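Local coordinates for protein putative cytochrome P450 hydroxylase (Chondromyces apiculatus DSM 436, PDB 6GMF) that binds heme b and, as a cytochrome P450 monooxygenase, probably oxidises terpenes using molecular oxygen, at residues V46-H51 / L334-D339; M137-I142 / L348-E352; L364-V370 / L388-V394. One frame throughout, in Å; residues are numbered along the deposited sequence. Where two conformers were deposited one is given.

Contact 1: V46-H51 / L334-D339; sequences VARVLH and LAFGLD. With HEM (protoporphyrin IX containing Fe), chain B.
Leu338 is the bump that fills the hollow on helix 43-51 between Ala47, Leu50 and His51. Its CG stands anti to the backbone N (chi1 -170°), which turns the branched end toward the helix, and chi2 (67°) then points CD2 between the small Ala47 CB, 3.8 Å away, and one face of the imidazole. That methyl makes a CH-pi contact, 3.6 Å from the His51 ring centroid, over the NE2 side of the ring rather than its centre. Behind it, Leu50 crosses Leu338 at about a right angle, with Leu50 CD1 3.7 Å from Leu338 CB. Residues 334-339 belong to the heme-binding loop of the P450 fold that leads to the axial Cys343: a type I turn from Leu334 to Gly337 brings Gly337 N within 3.4 Å of the heme methyl CMA, where Gly337, having no side chain, lies close against the propionate arm at CAA. At the turn's start Leu334 slides past Val46 in the opposite direction, Leu334 CD1 and Val46 CG1 lying 3.8 Å apart, and both rest on Ala311. At the other end His51 ND1 gives a nearly straight hydrogen bond (2.7 Å, 176°) to Asp339 OD2, leaving in the ring plane but arriving above the carboxylate plane.

Contact 2: M137-I142 / L348-E352; sequences MPMIVI and LARLE. With HEM (protoporphyrin IX containing Fe), chain B.
Glu352 pushes its carboxylate against helix 136-145, where Pro138 and Val141 receive its two oxygens. OE1 sits 3.2 Å from Pro138 CA and also touches the proline ring at CB and CG; OE2 lies 3.4 Å from Val141 CG1. The reach comes from an extended chain: CG is anti to the carbonyl carbon (chi1 -69°) and the chain runs straight on beyond it (chi2 -172°). In one of its two conformers Met137 slides past Glu352 in the opposite direction. This is the close-packed part: within these two helices the buried acid meets mainly carbon, and Thr238 of helix 220-251 touches both Glu352 and Pro138. A water within hydrogen-bonding reach of Glu352 OE2 at 2.7 Å and of Pro138 O at 2.8 Å, with more acceptors around it than protons to give, links the two helices. So enclosed, the carboxylate might have a raised pKa. The helices belong to the mainly helical P450 fold: 346-363 follows the loop carrying the axial Cys343 and passes beside the heme, and the two short segments cross at 121° with their axes 11.3 Å apart. Toward the heme the packing is looser, though the residues that touch there are buried too. Val141 CG1 meets Leu348 CD1 at 4.2 Å, and Ile142 CD1 stands 4.5 Å from Leu348 CD2; the heme vinyl carbon CBC touches both Ile142 CD1 and Leu348 CD2, 3.9 Å from each. Ala349 CB packs against the other vinyl at CAB.

Contact 3: L364-V370 / L388-V394; sequences LGDIQRV and LPLRATV
Gln368 O accepts the shortest polar bond across the two strands, from Arg391 N at 2.7 Å (172°), and Leu390 CA-H also approaches it, at 3.3 Å. The return bond, Gln368 N to Arg391 O at 3.0 Å, completes an antiparallel hydrogen-bonded pair. Gln368 N approaches Arg391 O in the carbonyl plane, and Ile367 CA-H also points at this oxygen. Next along, Val370 N donates to Pro389 O almost straight (178°), though from above the carbonyl plane, while Val370 CG2 touches Pro389 CB, the two side chains at about a right angle. These strands form part of a small antiparallel sheet near the C terminus, in which 389-391 is the middle strand, flanked by 126-128 and 368-369. Between Gln368 and Leu364 the register shifts by one, and a separate bridge joins Leu364 to Val394 through the hydrogen bond from Gly365 N to Thr393 O, 3.0 Å long. Between the two, Ala392 CB fits against Leu364 CG and Ile367 CG1, each 4.0 Å away, and Ile367 CG2 rests on Leu390 CG. Arg369, bent at chi3 (-67°), lays its CD on Leu388 CD1 at 3.8 Å; its guanidinium turns to Asp251 in a salt bridge and to Thr250, at the end of helix 220-251.

From the N terminus, helix 43-51 comes first, and contact 1 closes a loop of 282 residues by tying it to the loop before helix 346-363. Helix 136-145 lies inside that span, but its partner, 348-352, lies past it, so contact 2, closing 205 residues, crosses contact 1. They meet at Phe336, which packs on Ala349 and Arg350, and both touch the heme, from opposite sides of the chain's centre. After both have closed, contact 3 shuts a short excursion of 17 residues, joining the end of helix 346-363 to the last strand of the chain. It stands apart, its nearest atoms about 13 Å from contact 2 and about 18 Å from contact 1.

Contact 1: V46-H51 / L334-D339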
# COMPACT_ATOMS: atom_id res chain seq x y z
N VAL A 46 0.74 16.52 9.72
CA VAL A 46 0.33 15.57 8.68
C VAL A 46 -1.20 15.44 8.68
O VAL A 46 -1.83 15.50 7.64
CB VAL A 46 1.05 14.22 8.84
CG1 VAL A 46 0.47 13.23 7.87
CG2 VAL A 46 2.57 14.36 8.64
N ALA A 47 -1.81 15.32 9.86
CA ALA A 47 -3.28 15.17 9.91
C ALA A 47 -3.94 16.43 9.35
O ALA A 47 -4.91 16.34 8.55
CB ALA A 47 -3.70 14.84 11.34
N ARG A 48 -3.41 17.62 9.68
CA ARG A 48 -3.99 18.85 9.23
C ARG A 48 -3.90 18.92 7.71
O ARG A 48 -4.86 19.29 7.06
CB ARG A 48 -3.26 20.07 9.78
CG ARG A 48 -3.82 21.37 9.20
CD ARG A 48 -3.37 22.59 9.95
NE ARG A 48 -3.53 23.80 9.16
CZ ARG A 48 -3.99 24.94 9.66
NH1 ARG A 48 -4.26 25.05 10.94
NH2 ARG A 48 -4.19 25.96 8.85
N VAL A 49 -2.76 18.50 7.16
CA VAL A 49 -2.64 18.49 5.70
C VAL A 49 -3.68 17.55 5.07
O VAL A 49 -4.37 17.96 4.16
CB VAL A 49 -1.20 18.15 5.27
CG1 VAL A 49 -1.11 17.86 3.78
CG2 VAL A 49 -0.25 19.27 5.70
N LEU A 50 -3.82 16.33 5.56
CA LEU A 50 -4.71 15.36 4.92
C LEU A 50 -6.17 15.79 5.03
O LEU A 50 -6.97 15.52 4.15
CB LEU A 50 -4.50 13.99 5.56
CG LEU A 50 -3.10 13.41 5.39
CD1 LEU A 50 -3.09 11.99 5.90
CD2 LEU A 50 -2.60 13.51 3.96
N HIS A 51 -6.49 16.49 6.11
CA HIS A 51 -7.87 16.99 6.28
C HIS A 51 -8.14 18.24 5.44
O HIS A 51 -9.27 18.69 5.36
CB HIS A 51 -8.13 17.31 7.75
CG HIS A 51 -8.32 16.14 8.66
ND1 HIS A 51 -9.28 15.21 8.47
CD2 HIS A 51 -7.76 15.88 9.85
CE1 HIS A 51 -9.29 14.39 9.52
NE2 HIS A 51 -8.37 14.77 10.38
N LEU A 334 -1.65 6.64 10.80
CA LEU A 334 -2.06 7.21 9.50
C LEU A 334 -1.55 6.38 8.29
O LEU A 334 -1.44 6.87 7.19
CB LEU A 334 -1.49 8.61 9.42
CG LEU A 334 -1.94 9.57 10.51
CD1 LEU A 334 -1.36 10.97 10.25
CD2 LEU A 334 -3.45 9.64 10.54
N ALA A 335 -1.26 5.09 8.49
CA ALA A 335 -0.72 4.24 7.43
C ALA A 335 -1.67 4.17 6.23
O ALA A 335 -1.18 3.94 5.12
CB ALA A 335 -0.37 2.87 7.91
N PHE A 336 -2.99 4.27 6.45
CA PHE A 336 -3.98 4.20 5.39
C PHE A 336 -4.47 5.59 4.97
O PHE A 336 -5.47 5.70 4.26
CB PHE A 336 -5.14 3.31 5.87
CG PHE A 336 -4.83 1.84 5.89
CD1 PHE A 336 -4.37 1.19 4.77
CD2 PHE A 336 -5.00 1.09 7.05
CE1 PHE A 336 -4.12 -0.15 4.73
CE2 PHE A 336 -4.72 -0.27 7.03
CZ PHE A 336 -4.30 -0.90 5.88
N GLY A 337 -3.78 6.65 5.41
CA GLY A 337 -4.21 7.98 5.24
C GLY A 337 -5.33 8.35 6.20
O GLY A 337 -5.44 7.80 7.30
N LEU A 338 -6.14 9.32 5.80
CA LEU A 338 -7.07 10.02 6.65
C LEU A 338 -8.03 10.83 5.79
O LEU A 338 -7.63 11.49 4.85
CB LEU A 338 -6.27 10.96 7.55
CG LEU A 338 -7.01 11.63 8.70
CD1 LEU A 338 -7.43 10.57 9.72
CD2 LEU A 338 -6.12 12.66 9.35
N ASP A 339 -9.29 10.85 6.23
CA ASP A 339 -10.32 11.67 5.62
C ASP A 339 -10.71 11.15 4.22
O ASP A 339 -10.89 9.96 4.02
CB ASP A 339 -9.92 13.13 5.65
CG ASP A 339 -11.12 14.04 5.87
OD1 ASP A 339 -12.25 13.59 5.57
OD2 ASP A 339 -10.91 15.17 6.37
CHA HEM B . -5.56 5.07 -0.90
CHB HEM B . -2.27 3.10 1.84
CHC HEM B . -3.67 -1.25 0.25
CHD HEM B . -6.70 0.76 -2.79
C1A HEM B . -4.56 4.90 0.02
C2A HEM B . -4.05 5.99 0.78
C3A HEM B . -3.08 5.42 1.55
C4A HEM B . -3.07 4.03 1.27
CMA HEM B . -2.12 6.09 2.50
CAA HEM B . -4.43 7.44 0.75
CBA HEM B . -3.78 8.23 -0.42
CGA HEM B . -4.06 9.72 -0.36
O1A HEM B . -4.64 10.22 0.63
O2A HEM B . -3.54 10.39 -1.32
C1B HEM B . -2.33 1.71 1.65
C2B HEM B . -1.55 0.73 2.36
C3B HEM B . -1.92 -0.50 1.93
C4B HEM B . -2.97 -0.27 0.93
CMB HEM B . -0.54 1.12 3.36
CAB HEM B . -1.48 -1.89 2.36
CBB HEM B . -0.94 -2.05 3.52
C1C HEM B . -4.65 -1.14 -0.68
C2C HEM B . -5.27 -2.25 -1.35
C3C HEM B . -6.14 -1.62 -2.22
C4C HEM B . -6.01 -0.22 -2.11
CMC HEM B . -5.13 -3.70 -1.00
CAC HEM B . -7.10 -2.20 -3.16
CBC HEM B . -7.14 -3.46 -3.52
C1D HEM B . -6.60 2.10 -2.53
C2D HEM B . -7.36 3.12 -3.30
C3D HEM B . -7.06 4.32 -2.76
C4D HEM B . -6.11 4.04 -1.68
CMD HEM B . -8.31 2.73 -4.43
CAD HEM B . -7.59 5.65 -3.21
CBD HEM B . -8.80 6.18 -2.43
CGD HEM B . -9.21 7.58 -2.85
O1D HEM B . -10.37 7.93 -2.55
O2D HEM B . -8.40 8.34 -3.43
NA HEM B . -3.96 3.69 0.34
NB HEM B . -3.15 1.04 0.84
NC HEM B . -5.06 0.08 -1.17
ND HEM B . -5.80 2.74 -1.61
FE HEM B . -4.58 1.91 -0.33
O HOH W 1 -11.68 17.66 5.76
O HOH W 2 -2.97 2.21 -1.86

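Contact 2: M137-I142 / L348-E352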
# COMPACT_ATOMS: atom_id res chain seq x y z
N MET A 137 0.65 -13.23 -3.01
CA MET A 137 -0.68 -13.26 -2.38
C MET A 137 -1.54 -12.10 -2.88
O MET A 137 -2.65 -12.32 -3.37
CB MET A 137 -0.63 -13.24 -0.85
CG MET A 137 -1.89 -12.68 -0.26
SD MET A 137 -2.10 -13.19 1.42
CE MET A 137 -3.02 -14.71 1.18
N PRO A 138 -1.10 -10.82 -2.82
CA PRO A 138 -1.99 -9.72 -3.22
C PRO A 138 -2.42 -9.78 -4.70
O PRO A 138 -3.61 -9.55 -5.05
CB PRO A 138 -1.18 -8.46 -2.96
CG PRO A 138 -0.14 -8.89 -1.94
CD PRO A 138 0.16 -10.34 -2.23
N MET A 139 -1.48 -10.15 -5.53
CA MET A 139 -1.69 -10.24 -6.94
C MET A 139 -2.71 -11.34 -7.29
O MET A 139 -3.63 -11.13 -8.16
CB MET A 139 -0.32 -10.53 -7.56
CG MET A 139 -0.26 -10.48 -9.03
SD MET A 139 1.33 -11.31 -9.35
CE MET A 139 2.38 -10.00 -8.76
N ILE A 140 -2.62 -12.49 -6.62
CA ILE A 140 -3.55 -13.60 -6.87
C ILE A 140 -4.96 -13.16 -6.43
O ILE A 140 -5.94 -13.35 -7.16
CB ILE A 140 -3.13 -14.87 -6.12
CG1 ILE A 140 -1.80 -15.44 -6.62
CG2 ILE A 140 -4.21 -15.93 -6.16
CD1 ILE A 140 -1.19 -16.48 -5.64
N VAL A 141 -5.06 -12.55 -5.25
CA VAL A 141 -6.34 -12.15 -4.72
C VAL A 141 -7.00 -11.12 -5.62
O VAL A 141 -8.16 -11.31 -6.01
CB VAL A 141 -6.23 -11.62 -3.29
CG1 VAL A 141 -7.56 -11.03 -2.86
CG2 VAL A 141 -5.78 -12.72 -2.38
N ILE A 142 -6.25 -10.11 -6.07
CA ILE A 142 -6.86 -9.05 -6.89
C ILE A 142 -7.24 -9.59 -8.28
O ILE A 142 -8.28 -9.18 -8.83
CB ILE A 142 -6.08 -7.73 -6.94
CG1 ILE A 142 -6.99 -6.53 -7.19
CG2 ILE A 142 -4.94 -7.78 -7.95
CD1 ILE A 142 -7.99 -6.27 -6.07
N LEU A 348 -9.14 -5.06 2.99
CA LEU A 348 -8.53 -6.10 2.20
C LEU A 348 -7.05 -6.29 2.59
O LEU A 348 -6.60 -7.38 2.76
CB LEU A 348 -8.68 -5.83 0.70
CG LEU A 348 -8.09 -6.93 -0.17
CD1 LEU A 348 -8.65 -8.32 0.22
CD2 LEU A 348 -8.31 -6.62 -1.64
N ALA A 349 -6.28 -5.21 2.71
CA ALA A 349 -4.90 -5.30 3.18
C ALA A 349 -4.84 -5.98 4.54
O ALA A 349 -3.98 -6.83 4.80
CB ALA A 349 -4.31 -3.91 3.27
N ARG A 350 -5.70 -5.52 5.46
CA ARG A 350 -5.73 -6.04 6.85
C ARG A 350 -6.09 -7.53 6.85
O ARG A 350 -5.51 -8.28 7.66
CB ARG A 350 -6.74 -5.24 7.69
CG ARG A 350 -6.22 -3.89 8.16
CD ARG A 350 -7.27 -3.09 8.90
NE ARG A 350 -6.68 -2.06 9.75
CZ ARG A 350 -7.02 -0.78 9.71
NH1 ARG A 350 -8.02 -0.38 8.95
NH2 ARG A 350 -6.36 0.10 10.44
N LEU A 351 -7.00 -7.94 5.97
CA LEU A 351 -7.44 -9.34 5.87
C LEU A 351 -6.35 -10.23 5.27
O LEU A 351 -6.05 -11.29 5.79
CB LEU A 351 -8.69 -9.39 5.00
CG LEU A 351 -9.30 -10.78 4.83
CD1 LEU A 351 -9.50 -11.43 6.20
CD2 LEU A 351 -10.59 -10.69 4.05
N GLU A 352 -5.72 -9.78 4.16
CA GLU A 352 -4.67 -10.58 3.53
C GLU A 352 -3.53 -10.77 4.53
O GLU A 352 -2.94 -11.85 4.63
CB GLU A 352 -4.17 -9.89 2.25
CG GLU A 352 -5.21 -9.89 1.14
CD GLU A 352 -4.72 -9.41 -0.21
OE1 GLU A 352 -3.51 -9.46 -0.46
OE2 GLU A 352 -5.57 -8.98 -1.00
CHA HEM B . -5.56 5.07 -0.90
CHB HEM B . -2.27 3.10 1.84
CHC HEM B . -3.67 -1.25 0.25
CHD HEM B . -6.70 0.76 -2.79
C1A HEM B . -4.56 4.90 0.02
C2A HEM B . -4.05 5.99 0.78
C3A HEM B . -3.08 5.42 1.55
C4A HEM B . -3.07 4.03 1.27
CMA HEM B . -2.12 6.09 2.50
CAA HEM B . -4.43 7.44 0.75
CBA HEM B . -3.78 8.23 -0.42
CGA HEM B . -4.06 9.72 -0.36
O1A HEM B . -4.64 10.22 0.63
O2A HEM B . -3.54 10.39 -1.32
C1B HEM B . -2.33 1.71 1.65
C2B HEM B . -1.55 0.73 2.36
C3B HEM B . -1.92 -0.50 1.93
C4B HEM B . -2.97 -0.27 0.93
CMB HEM B . -0.54 1.12 3.36
CAB HEM B . -1.48 -1.89 2.36
CBB HEM B . -0.94 -2.05 3.52
C1C HEM B . -4.65 -1.14 -0.68
C2C HEM B . -5.27 -2.25 -1.35
C3C HEM B . -6.14 -1.62 -2.22
C4C HEM B . -6.01 -0.22 -2.11
CMC HEM B . -5.13 -3.70 -1.00
CAC HEM B . -7.10 -2.20 -3.16
CBC HEM B . -7.14 -3.46 -3.52
C1D HEM B . -6.60 2.10 -2.53
C2D HEM B . -7.36 3.12 -3.30
C3D HEM B . -7.06 4.32 -2.76
C4D HEM B . -6.11 4.04 -1.68
CMD HEM B . -8.31 2.73 -4.43
CAD HEM B . -7.59 5.65 -3.21
CBD HEM B . -8.80 6.18 -2.43
CGD HEM B . -9.21 7.58 -2.85
O1D HEM B . -10.37 7.93 -2.55
O2D HEM B . -8.40 8.34 -3.43
NA HEM B . -3.96 3.69 0.34
NB HEM B . -3.15 1.04 0.84
NC HEM B . -5.06 0.08 -1.17
ND HEM B . -5.80 2.74 -1.61
FE HEM B . -4.58 1.91 -0.33
O HOH W 3 -4.84 -7.79 -3.33
O HOH W 2 -2.97 2.21 -1.86

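Contact 3: L364-V370 / L388-V394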
# COMPACT_ATOMS: atom_id res chain seq x y z
N LEU A 364 4.85 -22.63 10.18
CA LEU A 364 6.31 -22.59 10.20
C LEU A 364 6.76 -22.69 11.66
O LEU A 364 6.16 -22.05 12.52
CB LEU A 364 6.82 -21.29 9.58
CG LEU A 364 7.05 -21.26 8.07
CD1 LEU A 364 5.87 -21.80 7.30
CD2 LEU A 364 7.37 -19.85 7.61
N GLY A 365 7.83 -23.46 11.91
CA GLY A 365 8.47 -23.53 13.22
C GLY A 365 9.20 -22.24 13.50
O GLY A 365 8.69 -21.18 13.18
N ASP A 366 10.37 -22.33 14.14
CA ASP A 366 11.24 -21.19 14.35
C ASP A 366 11.53 -20.52 13.01
O ASP A 366 11.95 -21.18 12.05
CB ASP A 366 12.56 -21.60 14.99
CG ASP A 366 12.45 -22.07 16.43
OD1 ASP A 366 11.31 -22.05 16.99
OD2 ASP A 366 13.50 -22.47 16.98
N ILE A 367 11.28 -19.20 12.95
CA ILE A 367 11.52 -18.40 11.77
C ILE A 367 12.65 -17.43 12.08
O ILE A 367 12.57 -16.70 13.07
CB ILE A 367 10.24 -17.65 11.35
CG1 ILE A 367 9.07 -18.62 11.16
CG2 ILE A 367 10.48 -16.81 10.11
CD1 ILE A 367 7.70 -18.01 11.36
N GLN A 368 13.65 -17.37 11.20
CA GLN A 368 14.77 -16.48 11.34
C GLN A 368 15.09 -15.92 9.97
O GLN A 368 14.79 -16.58 8.98
CB GLN A 368 16.01 -17.21 11.86
CG GLN A 368 15.86 -17.72 13.27
CD GLN A 368 17.19 -17.75 13.99
OE1 GLN A 368 18.24 -17.95 13.37
NE2 GLN A 368 17.16 -17.53 15.29
N ARG A 369 15.71 -14.75 9.94
CA ARG A 369 16.25 -14.26 8.73
C ARG A 369 17.57 -14.99 8.48
O ARG A 369 18.28 -15.35 9.40
CB ARG A 369 16.46 -12.75 8.75
CG ARG A 369 15.17 -11.94 8.89
CD ARG A 369 15.41 -10.53 8.37
NE ARG A 369 16.34 -9.82 9.25
CZ ARG A 369 15.98 -9.05 10.27
NH1 ARG A 369 14.73 -9.10 10.74
NH2 ARG A 369 16.87 -8.21 10.79
N VAL A 370 17.92 -15.15 7.22
CA VAL A 370 19.26 -15.59 6.86
C VAL A 370 20.25 -14.48 7.24
O VAL A 370 21.30 -14.74 7.84
CB VAL A 370 19.37 -15.99 5.38
CG1 VAL A 370 20.83 -16.20 4.99
CG2 VAL A 370 18.52 -17.24 5.09
N LEU A 388 13.82 -11.24 1.02
CA LEU A 388 13.76 -11.59 2.41
C LEU A 388 13.95 -13.09 2.56
O LEU A 388 13.00 -13.86 2.80
CB LEU A 388 12.43 -11.11 3.03
CG LEU A 388 12.34 -11.26 4.55
CD1 LEU A 388 13.38 -10.38 5.21
CD2 LEU A 388 10.96 -10.93 5.10
N PRO A 389 15.21 -13.57 2.44
CA PRO A 389 15.53 -14.96 2.69
C PRO A 389 15.26 -15.26 4.17
O PRO A 389 15.82 -14.56 5.04
CB PRO A 389 17.00 -15.06 2.29
CG PRO A 389 17.20 -13.95 1.32
CD PRO A 389 16.37 -12.83 1.92
N LEU A 390 14.45 -16.29 4.44
CA LEU A 390 14.13 -16.76 5.75
C LEU A 390 14.54 -18.23 5.95
O LEU A 390 14.47 -19.06 5.03
CB LEU A 390 12.61 -16.67 5.90
CG LEU A 390 12.02 -15.43 6.60
CD1 LEU A 390 12.93 -14.21 6.64
CD2 LEU A 390 10.63 -15.13 6.12
N ARG A 391 14.84 -18.57 7.21
CA ARG A 391 15.10 -19.94 7.59
C ARG A 391 13.91 -20.40 8.43
O ARG A 391 13.57 -19.74 9.40
CB ARG A 391 16.45 -19.99 8.32
CG ARG A 391 16.80 -21.27 9.07
CD ARG A 391 18.20 -21.16 9.67
NE ARG A 391 19.12 -20.36 8.85
CZ ARG A 391 19.80 -20.82 7.80
NH1 ARG A 391 19.69 -22.10 7.45
NH2 ARG A 391 20.57 -20.02 7.09
N ALA A 392 13.22 -21.46 7.98
CA ALA A 392 12.18 -22.09 8.74
C ALA A 392 11.82 -23.43 8.09
O ALA A 392 12.06 -23.65 6.89
CB ALA A 392 10.96 -21.20 8.81
N THR A 393 11.19 -24.27 8.92
CA THR A 393 10.68 -25.60 8.60
C THR A 393 9.16 -25.55 8.50
O THR A 393 8.52 -25.09 9.43
CB THR A 393 10.94 -26.62 9.72
OG1 THR A 393 10.38 -26.14 10.95
CG2 THR A 393 12.40 -26.91 9.96
N VAL A 394 8.60 -26.15 7.45
CA VAL A 394 7.16 -26.18 7.27
C VAL A 394 6.57 -27.41 7.96
O VAL A 394 7.17 -28.49 7.97
CB VAL A 394 6.80 -26.14 5.78
CG1 VAL A 394 5.31 -25.90 5.56
CG2 VAL A 394 7.62 -25.09 5.05